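Histidyl-trna synthetase (Thermus thermophilus, PDB 1H4V) joins L-histidine to tRNA(His) at the expense of ATP, releasing AMP and diphosphate, as a homodimeric class II aminoacyl-tRNA synthetase. Local coordinates at residues Q48-G53 against L78-T83; P109-E114 against Y121-Q126. One frame throughout, in Å; residues are numbered along the deposited sequence.

Contact 1. Residues Q48-G53 against L78-T83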
ATOM      1  N   GLN A  48      -6.593   5.544  22.325  1.00 20.28           N
ATOM      2  CA  GLN A  48      -5.679   5.200  23.410  1.00 22.45           C
ATOM      3  C   GLN A  48      -4.404   4.502  22.942  1.00 21.42           C
ATOM      4  O   GLN A  48      -3.394   4.526  23.633  1.00 22.58           O
ATOM      5  CB  GLN A  48      -6.396   4.336  24.449  1.00 22.93           C
ATOM      6  CG  GLN A  48      -6.995   3.062  23.900  1.00 31.60           C
ATOM      7  CD  GLN A  48      -7.750   2.291  24.964  1.00 38.44           C
ATOM      8  OE1 GLN A  48      -7.191   1.942  26.006  1.00 44.27           O
ATOM      9  NE2 GLN A  48      -9.025   2.021  24.710  1.00 38.58           N
ATOM     10  N   VAL A  49      -4.441   3.888  21.768  1.00 19.80           N
ATOM     11  CA  VAL A  49      -3.261   3.203  21.269  1.00 18.17           C
ATOM     12  C   VAL A  49      -2.142   4.209  21.060  1.00 19.38           C
ATOM     13  O   VAL A  49      -0.968   3.923  21.320  1.00 15.67           O
ATOM     14  CB  VAL A  49      -3.561   2.491  19.943  1.00 18.70           C
ATOM     15  CG1 VAL A  49      -2.278   2.015  19.292  1.00 15.35           C
ATOM     16  CG2 VAL A  49      -4.486   1.321  20.201  1.00 13.59           C
ATOM     17  N   PHE A  50      -2.529   5.414  20.648  1.00 20.90           N
ATOM     18  CA  PHE A  50      -1.566   6.466  20.361  1.00 23.39           C
ATOM     19  C   PHE A  50      -1.338   7.547  21.403  1.00 26.39           C
ATOM     20  O   PHE A  50      -0.562   8.469  21.155  1.00 26.39           O
ATOM     21  CB  PHE A  50      -1.917   7.095  19.009  1.00 20.29           C
ATOM     22  CG  PHE A  50      -1.911   6.105  17.874  1.00 21.80           C
ATOM     23  CD1 PHE A  50      -3.075   5.818  17.171  1.00 21.22           C
ATOM     24  CD2 PHE A  50      -0.740   5.437  17.530  1.00 13.91           C
ATOM     25  CE1 PHE A  50      -3.071   4.879  16.145  1.00 21.10           C
ATOM     26  CE2 PHE A  50      -0.730   4.502  16.510  1.00 17.79           C
ATOM     27  CZ  PHE A  50      -1.892   4.219  15.815  1.00 18.40           C
ATOM     28  N   GLU A  51      -1.998   7.450  22.557  1.00 30.51           N
ATOM     29  CA  GLU A  51      -1.794   8.436  23.623  1.00 35.05           C
ATOM     30  C   GLU A  51      -0.453   8.102  24.289  1.00 38.25           C
ATOM     31  O   GLU A  51      -0.160   6.938  24.558  1.00 37.43           O
ATOM     32  CB  GLU A  51      -2.953   8.390  24.626  1.00 34.99           C
ATOM     33  CG  GLU A  51      -4.311   8.698  23.980  1.00 40.71           C
ATOM     34  CD  GLU A  51      -5.464   8.753  24.976  1.00 48.94           C
ATOM     35  OE1 GLU A  51      -5.617   7.798  25.775  1.00 52.42           O
ATOM     36  OE2 GLU A  51      -6.228   9.748  24.953  1.00 52.45           O
ATOM     37  N   LYS A  52       0.367   9.121  24.537  1.00 42.93           N
ATOM     38  CA  LYS A  52       1.691   8.908  25.118  1.00 47.91           C
ATOM     39  C   LYS A  52       1.791   8.929  26.639  1.00 50.60           C
ATOM     40  O   LYS A  52       2.859   8.662  27.192  1.00 52.90           O
ATOM     41  CB  LYS A  52       2.673   9.930  24.543  1.00 47.65           C
ATOM     42  CG  LYS A  52       2.634  10.016  23.031  1.00 52.43           C
ATOM     43  CD  LYS A  52       2.813   8.651  22.398  1.00 56.58           C
ATOM     44  CE  LYS A  52       2.645   8.723  20.892  1.00 60.27           C
ATOM     45  NZ  LYS A  52       2.658   7.365  20.283  1.00 61.68           N
ATOM     46  N   GLY A  53       0.695   9.241  27.317  1.00 52.27           N
ATOM     47  CA  GLY A  53       0.736   9.285  28.768  1.00 54.49           C
ATOM     48  C   GLY A  53       0.076  10.538  29.308  1.00 55.78           C
ATOM     49  O   GLY A  53      -0.294  11.430  28.546  1.00 55.56           O
ATOM     50  N   LEU A  78      -6.619   8.290  13.337  1.00 20.32           N
ATOM     51  CA  LEU A  78      -5.871   7.947  12.132  1.00 19.38           C
ATOM     52  C   LEU A  78      -4.415   7.740  12.552  1.00 18.51           C
ATOM     53  O   LEU A  78      -3.844   8.576  13.245  1.00 17.96           O
ATOM     54  CB  LEU A  78      -5.971   9.089  11.115  1.00 18.56           C
ATOM     55  CG  LEU A  78      -6.888   8.929   9.898  1.00 20.05           C
ATOM     56  CD1 LEU A  78      -8.191   8.290  10.286  1.00 23.50           C
ATOM     57  CD2 LEU A  78      -7.132  10.282   9.269  1.00 17.54           C
ATOM     58  N   ARG A  79      -3.831   6.619  12.141  1.00 18.15           N
ATOM     59  CA  ARG A  79      -2.451   6.288  12.481  1.00 20.10           C
ATOM     60  C   ARG A  79      -1.452   7.444  12.293  1.00 19.91           C
ATOM     61  O   ARG A  79      -1.214   7.893  11.171  1.00 21.32           O
ATOM     62  CB  ARG A  79      -1.993   5.094  11.645  1.00 21.15           C
ATOM     63  CG  ARG A  79      -0.608   4.609  11.989  1.00 22.42           C
ATOM     64  CD  ARG A  79       0.028   3.969  10.773  1.00 24.79           C
ATOM     65  NE  ARG A  79      -0.638   2.735  10.402  1.00 29.00           N
ATOM     66  CZ  ARG A  79      -0.783   2.317   9.154  1.00 22.14           C
ATOM     67  NH1 ARG A  79      -0.317   3.049   8.157  1.00 19.84           N
ATOM     68  NH2 ARG A  79      -1.370   1.157   8.911  1.00 23.61           N
ATOM     69  N   PRO A  80      -0.853   7.932  13.397  1.00 18.50           N
ATOM     70  CA  PRO A  80       0.124   9.029  13.378  1.00 18.24           C
ATOM     71  C   PRO A  80       1.575   8.541  13.422  1.00 18.44           C
ATOM     72  O   PRO A  80       2.501   9.286  13.107  1.00 19.74           O
ATOM     73  CB  PRO A  80      -0.226   9.804  14.634  1.00 11.74           C
ATOM     74  CG  PRO A  80      -0.502   8.695  15.585  1.00 15.17           C
ATOM     75  CD  PRO A  80      -1.347   7.715  14.770  1.00 15.20           C
ATOM     76  N   GLU A  81       1.759   7.292  13.834  1.00 20.03           N
ATOM     77  CA  GLU A  81       3.087   6.687  13.952  1.00 20.75           C
ATOM     78  C   GLU A  81       2.941   5.186  13.749  1.00 19.12           C
ATOM     79  O   GLU A  81       1.834   4.658  13.762  1.00 17.29           O
ATOM     80  CB  GLU A  81       3.671   6.930  15.349  1.00 18.32           C
ATOM     81  CG  GLU A  81       2.873   6.242  16.450  1.00 27.91           C
ATOM     82  CD  GLU A  81       3.673   6.045  17.726  1.00 36.46           C
ATOM     83  OE1 GLU A  81       4.151   7.053  18.290  1.00 41.46           O
ATOM     84  OE2 GLU A  81       3.825   4.881  18.163  1.00 33.71           O
ATOM     85  N   GLY A  82       4.061   4.495  13.596  1.00 20.06           N
ATOM     86  CA  GLY A  82       3.995   3.062  13.392  1.00 19.24           C
ATOM     87  C   GLY A  82       4.277   2.187  14.596  1.00 18.35           C
ATOM     88  O   GLY A  82       3.641   1.140  14.756  1.00 18.37           O
ATOM     89  N   THR A  83       5.207   2.619  15.445  1.00 18.47           N
ATOM     90  CA  THR A  83       5.625   1.838  16.616  1.00 17.69           C
ATOM     91  C   THR A  83       4.528   1.333  17.540  1.00 17.06           C
ATOM     92  O   THR A  83       4.450   0.131  17.786  1.00 16.23           O
ATOM     93  CB  THR A  83       6.668   2.601  17.470  1.00 20.49           C
ATOM     94  OG1 THR A  83       7.729   3.072  16.625  1.00 19.21           O
ATOM     95  CG2 THR A  83       7.270   1.665  18.534  1.00 18.17           C
TER
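In the catalytic domain, Phe50 and Lys52, on the loop after strand 44-46, meet Pro80 and Glu81 in the Leu-Arg-Pro-Glu-Gly-Thr segment that leads from strand 75-78 into helix 83-92. Pro80 lays CD over the centre of the Phe50 ring, 3.3 Å from the centroid and 4° off the ring normal, a CH-pi contact. Val49 CG1 covers the opposite face, 4.0 Å above the plane, so the ring is sandwiched. Arg79 CA and Glu81 O lie obliquely to the ring; Glu81 CG reaches Phe50 CD2 at 3.9 Å. Pro80 CD would probably lose the ring face it rests on, and a gap would be likely to open beside Glu81 CG, were an alanine here instead of Phe50. Beside the ring contact, Lys52 NZ and Glu81 OE1 form a salt bridge, NZ to OE1 2.5 Å, the amine coming from above the carboxylate plane, 70° out of it. With CG between backbone N and carbonyl carbon (chi1 65°), Glu81 runs out extended; its other oxygen, OE2, caps Ala84 N. This side-chain cap marks the entry to helix 83-92, which the chain reaches from strand 75-78 of the three-stranded antiparallel sheet in the class II catalytic domain.

Contact 2. Residues P109-E114 against Y121-Q126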
ATOM      1  N   PRO A 109       0.948   4.797   5.014  1.00 13.63           N
ATOM      2  CA  PRO A 109       0.666   6.204   5.305  1.00 12.50           C
ATOM      3  C   PRO A 109       0.518   6.524   6.792  1.00 13.59           C
ATOM      4  O   PRO A 109       0.110   5.671   7.580  1.00 12.36           O
ATOM      5  CB  PRO A 109      -0.626   6.452   4.531  1.00 12.37           C
ATOM      6  CG  PRO A 109      -1.302   5.147   4.603  1.00 11.29           C
ATOM      7  CD  PRO A 109      -0.176   4.181   4.289  1.00  9.78           C
ATOM      8  N   MET A 110       0.882   7.752   7.153  1.00 12.77           N
ATOM      9  CA  MET A 110       0.760   8.261   8.511  1.00 15.41           C
ATOM     10  C   MET A 110       0.012   9.582   8.351  1.00 16.13           C
ATOM     11  O   MET A 110       0.005  10.190   7.278  1.00 15.70           O
ATOM     12  CB  MET A 110       2.113   8.544   9.154  1.00 13.83           C
ATOM     13  CG  MET A 110       3.008   7.345   9.298  1.00 20.78           C
ATOM     14  SD  MET A 110       2.346   6.105  10.401  1.00 21.31           S
ATOM     15  CE  MET A 110       3.408   4.643  10.009  1.00 16.03           C
ATOM     16  N   PHE A 111      -0.605  10.026   9.431  1.00 18.56           N
ATOM     17  CA  PHE A 111      -1.416  11.228   9.403  1.00 21.03           C
ATOM     18  C   PHE A 111      -1.043  12.176  10.519  1.00 22.03           C
ATOM     19  O   PHE A 111      -0.980  11.810  11.684  1.00 24.83           O
ATOM     20  CB  PHE A 111      -2.873  10.788   9.451  1.00 15.50           C
ATOM     21  CG  PHE A 111      -3.217   9.838   8.350  1.00 12.81           C
ATOM     22  CD1 PHE A 111      -3.531  10.320   7.080  1.00 13.53           C
ATOM     23  CD2 PHE A 111      -3.136   8.463   8.549  1.00 10.72           C
ATOM     24  CE1 PHE A 111      -3.765   9.445   6.016  1.00 10.36           C
ATOM     25  CE2 PHE A 111      -3.364   7.575   7.497  1.00  8.34           C
ATOM     26  CZ  PHE A 111      -3.677   8.066   6.226  1.00  8.76           C
ATOM     27  N   ARG A 112      -0.801  13.411  10.111  1.00 24.89           N
ATOM     28  CA  ARG A 112      -0.363  14.508  10.973  1.00 29.06           C
ATOM     29  C   ARG A 112      -1.356  15.645  10.709  1.00 30.26           C
ATOM     30  O   ARG A 112      -1.591  16.005   9.564  1.00 27.78           O
ATOM     31  CB  ARG A 112       1.042  14.927  10.520  1.00 33.44           C
ATOM     32  CG  ARG A 112       1.870  15.745  11.490  1.00 41.83           C
ATOM     33  CD  ARG A 112       3.351  15.685  11.071  1.00 54.56           C
ATOM     34  NE  ARG A 112       3.609  16.401   9.816  1.00 60.01           N
ATOM     35  CZ  ARG A 112       4.649  16.147   9.014  1.00 62.84           C
ATOM     36  NH1 ARG A 112       5.525  15.190   9.321  1.00 62.25           N
ATOM     37  NH2 ARG A 112       4.853  16.855   7.912  1.00 64.28           N
ATOM     38  N   ALA A 113      -1.939  16.209  11.752  1.00 34.22           N
ATOM     39  CA  ALA A 113      -2.904  17.282  11.557  1.00 40.58           C
ATOM     40  C   ALA A 113      -2.307  18.688  11.740  1.00 46.10           C
ATOM     41  O   ALA A 113      -2.434  19.294  12.794  1.00 48.46           O
ATOM     42  CB  ALA A 113      -4.074  17.085  12.488  1.00 33.01           C
ATOM     43  N   GLU A 114      -1.660  19.198  10.699  1.00 53.43           N
ATOM     44  CA  GLU A 114      -1.083  20.534  10.710  1.00 61.07           C
ATOM     45  C   GLU A 114      -2.017  21.409   9.896  1.00 64.52           C
ATOM     46  O   GLU A 114      -2.960  20.907   9.274  1.00 66.51           O
ATOM     47  CB  GLU A 114       0.316  20.516  10.088  1.00 65.85           C
ATOM     48  CG  GLU A 114       0.380  19.989   8.651  1.00 75.28           C
ATOM     49  CD  GLU A 114       1.814  19.976   8.079  1.00 80.97           C
ATOM     50  OE1 GLU A 114       2.347  21.068   7.813  1.00 84.80           O
ATOM     51  OE2 GLU A 114       2.382  18.878   7.923  1.00 84.39           O
ATOM     52  N   TYR A 121       3.380  18.079   4.832  1.00 27.11           N
ATOM     53  CA  TYR A 121       2.554  16.906   4.570  1.00 27.30           C
ATOM     54  C   TYR A 121       1.671  16.542   5.757  1.00 25.09           C
ATOM     55  O   TYR A 121       2.152  16.464   6.883  1.00 25.46           O
ATOM     56  CB  TYR A 121       3.416  15.680   4.235  1.00 25.88           C
ATOM     57  CG  TYR A 121       4.068  15.701   2.861  1.00 30.95           C
ATOM     58  CD1 TYR A 121       3.295  15.685   1.692  1.00 36.20           C
ATOM     59  CD2 TYR A 121       5.462  15.708   2.731  1.00 34.93           C
ATOM     60  CE1 TYR A 121       3.892  15.670   0.433  1.00 34.32           C
ATOM     61  CE2 TYR A 121       6.070  15.695   1.481  1.00 35.46           C
ATOM     62  CZ  TYR A 121       5.283  15.673   0.337  1.00 36.65           C
ATOM     63  OH  TYR A 121       5.892  15.648  -0.901  1.00 36.68           O
ATOM     64  N   ARG A 122       0.382  16.329   5.502  1.00 22.55           N
ATOM     65  CA  ARG A 122      -0.542  15.921   6.553  1.00 21.51           C
ATOM     66  C   ARG A 122      -0.702  14.416   6.386  1.00 19.88           C
ATOM     67  O   ARG A 122      -1.057  13.713   7.330  1.00 19.36           O
ATOM     68  CB  ARG A 122      -1.865  16.677   6.437  1.00 23.30           C
ATOM     69  CG  ARG A 122      -1.753  18.119   6.936  1.00 25.34           C
ATOM     70  CD  ARG A 122      -2.896  18.985   6.433  1.00 32.31           C
ATOM     71  NE  ARG A 122      -4.062  18.949   7.304  1.00 36.02           N
ATOM     72  CZ  ARG A 122      -5.285  19.290   6.915  1.00 43.65           C
ATOM     73  NH1 ARG A 122      -5.498  19.683   5.662  1.00 40.97           N
ATOM     74  NH2 ARG A 122      -6.293  19.256   7.781  1.00 45.33           N
ATOM     75  N   GLN A 123      -0.435  13.928   5.174  1.00 17.91           N
ATOM     76  CA  GLN A 123      -0.427  12.490   4.916  1.00 16.00           C
ATOM     77  C   GLN A 123       0.946  12.220   4.328  1.00 14.81           C
ATOM     78  O   GLN A 123       1.296  12.763   3.280  1.00 15.26           O
ATOM     79  CB  GLN A 123      -1.479  12.003   3.901  1.00 13.39           C
ATOM     80  CG  GLN A 123      -1.386  10.460   3.738  1.00 16.29           C
ATOM     81  CD  GLN A 123      -2.390   9.817   2.774  1.00 17.16           C
ATOM     82  OE1 GLN A 123      -3.575  10.137   2.773  1.00 23.62           O
ATOM     83  NE2 GLN A 123      -1.911   8.872   1.974  1.00 13.48           N
ATOM     84  N   PHE A 124       1.746  11.419   5.018  1.00 13.00           N
ATOM     85  CA  PHE A 124       3.061  11.076   4.500  1.00 12.26           C
ATOM     86  C   PHE A 124       3.199   9.578   4.634  1.00 12.47           C
ATOM     87  O   PHE A 124       2.311   8.922   5.175  1.00 14.98           O
ATOM     88  CB  PHE A 124       4.176  11.812   5.263  1.00 12.67           C
ATOM     89  CG  PHE A 124       4.128  11.633   6.771  1.00 11.75           C
ATOM     90  CD1 PHE A 124       4.977  10.737   7.405  1.00 11.23           C
ATOM     91  CD2 PHE A 124       3.245  12.385   7.550  1.00 12.58           C
ATOM     92  CE1 PHE A 124       4.964  10.587   8.790  1.00  8.47           C
ATOM     93  CE2 PHE A 124       3.214  12.245   8.939  1.00 11.57           C
ATOM     94  CZ  PHE A 124       4.080  11.342   9.560  1.00 14.01           C
ATOM     95  N   HIS A 125       4.288   9.029   4.121  1.00 12.27           N
ATOM     96  CA  HIS A 125       4.515   7.596   4.206  1.00 13.09           C
ATOM     97  C   HIS A 125       5.847   7.319   4.873  1.00 13.95           C
ATOM     98  O   HIS A 125       6.820   8.060   4.706  1.00 14.41           O
ATOM     99  CB  HIS A 125       4.506   6.975   2.811  1.00 14.19           C
ATOM    100  CG  HIS A 125       3.228   7.189   2.064  1.00 21.80           C
ATOM    101  ND1 HIS A 125       2.870   8.411   1.535  1.00 28.74           N
ATOM    102  CD2 HIS A 125       2.201   6.349   1.800  1.00 23.84           C
ATOM    103  CE1 HIS A 125       1.675   8.316   0.979  1.00 25.82           C
ATOM    104  NE2 HIS A 125       1.246   7.076   1.126  1.00 30.51           N
ATOM    105  N   GLN A 126       5.896   6.269   5.667  1.00 14.55           N
ATOM    106  CA  GLN A 126       7.156   5.941   6.286  1.00 15.55           C
ATOM    107  C   GLN A 126       7.336   4.456   6.384  1.00 14.12           C
ATOM    108  O   GLN A 126       6.367   3.690   6.300  1.00 13.47           O
ATOM    109  CB  GLN A 126       7.309   6.598   7.668  1.00 19.05           C
ATOM    110  CG  GLN A 126       6.252   6.328   8.697  1.00 21.68           C
ATOM    111  CD  GLN A 126       6.646   6.896  10.070  1.00 24.88           C
ATOM    112  OE1 GLN A 126       7.081   8.047  10.180  1.00 19.89           O
ATOM    113  NE2 GLN A 126       6.494   6.086  11.116  1.00 23.67           N
TER
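Met110 and Phe124 form the one hydrogen-bonded pair within these segments of an antiparallel hairpin, flanked by the non-hydrogen-bonded pairs Pro109-His125 and Phe111-Gln123. The N-to-C directions of strands 109-111 and 123-126 stand at 135°, well short of straight antiparallel, as expected of a twisted pair. Met110 N gives a 2.7 Å bond to Phe124 O, and Phe124 N returns one of 3.1 Å to Met110 O. Past the last bridge, Arg112 N gives a further, nearly straight backbone bond to Arg122 O, 2.8 Å long.

With CG between backbone N and carbonyl carbon (chi1 53°), the Phe124 ring stands up between Met110 and Arg112. Met110 CB sits over one face in a CH-pi contact, 3.7 Å from the centroid, and Arg112 NH1 lies over the other toward the rim, guanidinium and ring planes 26° apart. Met110 CG also touches Gln126 CG at 3.5 Å, the side chains crossing at about a right angle. In its own plane the guanidinium meets the poorly ordered Glu114, whose OE2 accepts from Arg112 NH2 at 3.2 Å. On the other sheet face Gln123 runs alongside Phe111, with OE1 at the ring edge, 3.3 Å from CE1; that oxygen also accepts from Ile43 N of the second subunit.

The Phe-Arg-Ala-Glu sequence marks class II motif 2, whose hairpin borders the ATP site in relatives. Arg122 salt-bridges Asp70 of the second subunit. Helix 309-318 lies beside strand 123-132, His125 ND1 bonding Glu310, while strand 102-111 stands between strands 37-38 and 123-132 in the large catalytic sheet.

Along the chain contact 1 comes first, then contact 2, with helix 83-92 and most of strand 102-111 between them. Their centres are about 13 Å apart in the catalytic domain, and Arg79 joins them directly. Its NH1 probably donates to Pro109 O at 2.7 Å, and its carbonyl O probably accepts from Phe111 N at 2.8 Å, while Met110 SD packs against Arg79 CD. The 78-83 segment is thus tied to the C-terminal end of strand 102-111 and, through it, to the motif 2 hairpin of the large mixed sheet. Both contacts also touch the second subunit, so this part of the catalytic domain lies at the dimer interface.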